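Local atomic coordinates of polyguluronate lyase (Corynebacterium sp., PDB entry 1UAI), a protein that probably cleaves the poly(alpha-L-guluronate) stretches of alginate as a lyase, using a jellyroll beta-sandwich fold. Residues A[101-106]-A[111-116]. Residues are numbered along the deposited sequence; the frame is centred on the assembly and turned at random.
Sequences EAFNHL and PHLVGA
Glu101 reaches from one sheet of the jellyroll sandwich to the backbone of the other, its acid group meeting Gly115. Its CG sits between the backbone N and the carbonyl carbon (chi1 67°), and from there the chain runs out extended, which carries the acid across the gap. Glu101 OE1 ends 2.7 Å from Gly115 O, while Glu101 OE2 lies 3.4 Å from Gly115 CA. Two residues on, Phe103 also points inward. With CG beside the backbone N (chi1 -68°), Phe103 turns its CD1-CE1 edge to strand 112-116: Leu113 CD2 lies in the ring plane, 3.7 Å from Phe103 CD1, and Gly115 N is near that plane, 3.7 Å from Phe103 CE1. Gly115, having no side chain, leaves this approach to the acid and the ring. Leu130 and Val214 also touch the ring, and Tyr152 stacks edge-to-face with it. The pairing with strand 211-223 then breaks into a classic beta bulge, Asn104 and His105 sharing Gln213 as their partner; within the bulge, His105 O comes 3.3 Å from Leu113 CD2. Leu106 then turns back inward, with CD2 3.7 Å from Leu113 CB and its own CB 3.9 Å from Pro111 CB, next to the short loop that carries the chain from one sheet to the other. Phe103, Leu106, Pro111 and Leu113 thus supply apolar packing between the facing sheets, with the acid meeting a backbone carbonyl at one end. Two oxygens as close as Glu101 OE1 and Gly115 O suggest that the buried acid probably carries a proton.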
ATOM      1  N   GLU A 101       2.424   9.896  -0.399  1.00  4.90           N
ATOM      2  CA  GLU A 101       1.132   9.523  -0.939  1.00  4.73           C
ATOM      3  C   GLU A 101       0.028  10.361  -0.339  1.00  4.89           C
ATOM      4  O   GLU A 101       0.238  11.126   0.606  1.00  5.08           O
ATOM      5  CB  GLU A 101       0.840   8.042  -0.655  1.00  6.69           C
ATOM      6  CG  GLU A 101       0.637   7.716   0.824  1.00  7.16           C
ATOM      7  CD  GLU A 101       0.344   6.241   1.076  1.00  6.31           C
ATOM      8  OE1 GLU A 101       0.716   5.404   0.223  1.00  6.69           O
ATOM      9  OE2 GLU A 101      -0.241   5.909   2.131  1.00  6.69           O
ATOM     10  N   ALA A 102      -1.154  10.215  -0.918  1.00  4.98           N
ATOM     11  CA  ALA A 102      -2.336  10.897  -0.433  1.00  4.95           C
ATOM     12  C   ALA A 102      -3.498   9.926  -0.563  1.00  5.11           C
ATOM     13  O   ALA A 102      -3.574   9.163  -1.531  1.00  5.31           O
ATOM     14  CB  ALA A 102      -2.616  12.151  -1.257  1.00  6.03           C
ATOM     15  N   PHE A 103      -4.379   9.923   0.433  1.00  4.85           N
ATOM     16  CA  PHE A 103      -5.577   9.092   0.388  1.00  5.06           C
ATOM     17  C   PHE A 103      -6.578  10.012  -0.319  1.00  4.85           C
ATOM     18  O   PHE A 103      -6.790  11.147   0.119  1.00  6.00           O
ATOM     19  CB  PHE A 103      -6.061   8.761   1.803  1.00  4.51           C
ATOM     20  CG  PHE A 103      -5.135   7.852   2.572  1.00  4.32           C
ATOM     21  CD1 PHE A 103      -5.218   6.468   2.438  1.00  5.09           C
ATOM     22  CD2 PHE A 103      -4.185   8.382   3.441  1.00  4.48           C
ATOM     23  CE1 PHE A 103      -4.370   5.627   3.162  1.00  5.01           C
ATOM     24  CE2 PHE A 103      -3.334   7.551   4.166  1.00  5.59           C
ATOM     25  CZ  PHE A 103      -3.428   6.171   4.027  1.00  6.04           C
ATOM     26  N   ASN A 104      -7.187   9.531  -1.400  1.00  5.49           N
ATOM     27  CA  ASN A 104      -8.117  10.347  -2.184  1.00  5.94           C
ATOM     28  C   ASN A 104      -9.594  10.042  -2.010  1.00  6.27           C
ATOM     29  O   ASN A 104     -10.437  10.919  -2.197  1.00  7.07           O
ATOM     30  CB  ASN A 104      -7.850  10.195  -3.687  1.00  6.03           C
ATOM     31  CG  ASN A 104      -6.399  10.369  -4.065  1.00  5.95           C
ATOM     32  OD1 ASN A 104      -5.821   9.498  -4.722  1.00  6.26           O
ATOM     33  ND2 ASN A 104      -5.806  11.496  -3.685  1.00  6.89           N
ATOM     34  N   HIS A 105      -9.912   8.802  -1.671  1.00  5.83           N
ATOM     35  CA  HIS A 105     -11.305   8.397  -1.595  1.00  6.36           C
ATOM     36  C   HIS A 105     -11.446   7.246  -0.618  1.00  5.62           C
ATOM     37  O   HIS A 105     -10.548   6.412  -0.499  1.00  5.79           O
ATOM     38  CB  HIS A 105     -11.729   7.964  -3.005  1.00  7.17           C
ATOM     39  CG  HIS A 105     -13.187   8.129  -3.299  1.00  7.18           C
ATOM     40  ND1 HIS A 105     -14.125   7.170  -2.983  1.00  7.72           N
ATOM     41  CD2 HIS A 105     -13.859   9.120  -3.929  1.00  8.61           C
ATOM     42  CE1 HIS A 105     -15.312   7.563  -3.411  1.00  8.87           C
ATOM     43  NE2 HIS A 105     -15.178   8.743  -3.989  1.00  9.72           N
ATOM     44  N   LEU A 106     -12.582   7.198   0.067  1.00  5.83           N
ATOM     45  CA  LEU A 106     -12.842   6.152   1.043  1.00  5.96           C
ATOM     46  C   LEU A 106     -14.157   5.451   0.758  1.00  6.11           C
ATOM     47  O   LEU A 106     -15.093   6.055   0.234  1.00  6.48           O
ATOM     48  CB  LEU A 106     -12.896   6.750   2.450  1.00  6.46           C
ATOM     49  CG  LEU A 106     -11.591   7.341   2.984  1.00  5.86           C
ATOM     50  CD1 LEU A 106     -11.859   8.120   4.259  1.00  6.76           C
ATOM     51  CD2 LEU A 106     -10.592   6.220   3.232  1.00  7.33           C
ATOM     52  N   PRO A 111     -15.289   3.574   6.196  1.00  6.77           N
ATOM     53  CA  PRO A 111     -14.264   4.361   5.500  1.00  6.25           C
ATOM     54  C   PRO A 111     -12.837   4.055   5.936  1.00  5.45           C
ATOM     55  O   PRO A 111     -12.129   4.933   6.436  1.00  5.94           O
ATOM     56  CB  PRO A 111     -14.680   5.790   5.820  1.00  7.48           C
ATOM     57  CG  PRO A 111     -15.136   5.663   7.241  1.00  8.49           C
ATOM     58  CD  PRO A 111     -15.958   4.384   7.233  1.00  7.98           C
ATOM     59  N   HIS A 112     -12.415   2.813   5.712  1.00  5.47           N
ATOM     60  CA  HIS A 112     -11.093   2.344   6.113  1.00  5.16           C
ATOM     61  C   HIS A 112     -10.233   1.989   4.903  1.00  4.68           C
ATOM     62  O   HIS A 112     -10.667   1.255   4.014  1.00  5.34           O
ATOM     63  CB  HIS A 112     -11.244   1.123   7.018  1.00  5.82           C
ATOM     64  CG  HIS A 112     -12.052   1.373   8.256  1.00  6.26           C
ATOM     65  ND1 HIS A 112     -12.346   0.376   9.159  1.00  7.78           N
ATOM     66  CD2 HIS A 112     -12.615   2.503   8.747  1.00  6.68           C
ATOM     67  CE1 HIS A 112     -13.054   0.879  10.154  1.00  6.99           C
ATOM     68  NE2 HIS A 112     -13.230   2.169   9.929  1.00  7.16           N
ATOM     69  N   LEU A 113      -8.995   2.475   4.900  1.00  4.46           N
ATOM     70  CA  LEU A 113      -8.093   2.261   3.776  1.00  4.05           C
ATOM     71  C   LEU A 113      -6.630   2.227   4.219  1.00  4.18           C
ATOM     72  O   LEU A 113      -6.189   3.083   4.985  1.00  4.85           O
ATOM     73  CB  LEU A 113      -8.322   3.391   2.768  1.00  5.14           C
ATOM     74  CG  LEU A 113      -7.467   3.510   1.509  1.00  4.65           C
ATOM     75  CD1 LEU A 113      -7.565   2.245   0.674  1.00  5.37           C
ATOM     76  CD2 LEU A 113      -7.936   4.717   0.712  1.00  5.35           C
ATOM     77  N   VAL A 114      -5.883   1.241   3.727  1.00  3.97           N
ATOM     78  CA  VAL A 114      -4.467   1.087   4.065  1.00  5.09           C
ATOM     79  C   VAL A 114      -3.608   1.531   2.872  1.00  4.39           C
ATOM     80  O   VAL A 114      -3.831   1.091   1.741  1.00  5.30           O
ATOM     81  CB  VAL A 114      -4.170  -0.385   4.445  1.00  4.54           C
ATOM     82  CG1 VAL A 114      -2.675  -0.622   4.546  1.00  4.83           C
ATOM     83  CG2 VAL A 114      -4.846  -0.708   5.770  1.00  5.98           C
ATOM     84  N   GLY A 115      -2.627   2.398   3.131  1.00  3.78           N
ATOM     85  CA  GLY A 115      -1.796   2.925   2.057  1.00  4.21           C
ATOM     86  C   GLY A 115      -0.338   2.508   1.969  1.00  3.66           C
ATOM     87  O   GLY A 115       0.328   2.803   0.976  1.00  4.25           O
ATOM     88  N   ALA A 116       0.169   1.847   3.000  1.00  3.97           N
ATOM     89  CA  ALA A 116       1.546   1.376   2.994  1.00  4.45           C
ATOM     90  C   ALA A 116       1.711   0.392   4.129  1.00  4.45           C
ATOM     91  O   ALA A 116       1.037   0.503   5.155  1.00  4.63           O
ATOM     92  CB  ALA A 116       2.515   2.540   3.164  1.00  5.63           C
TER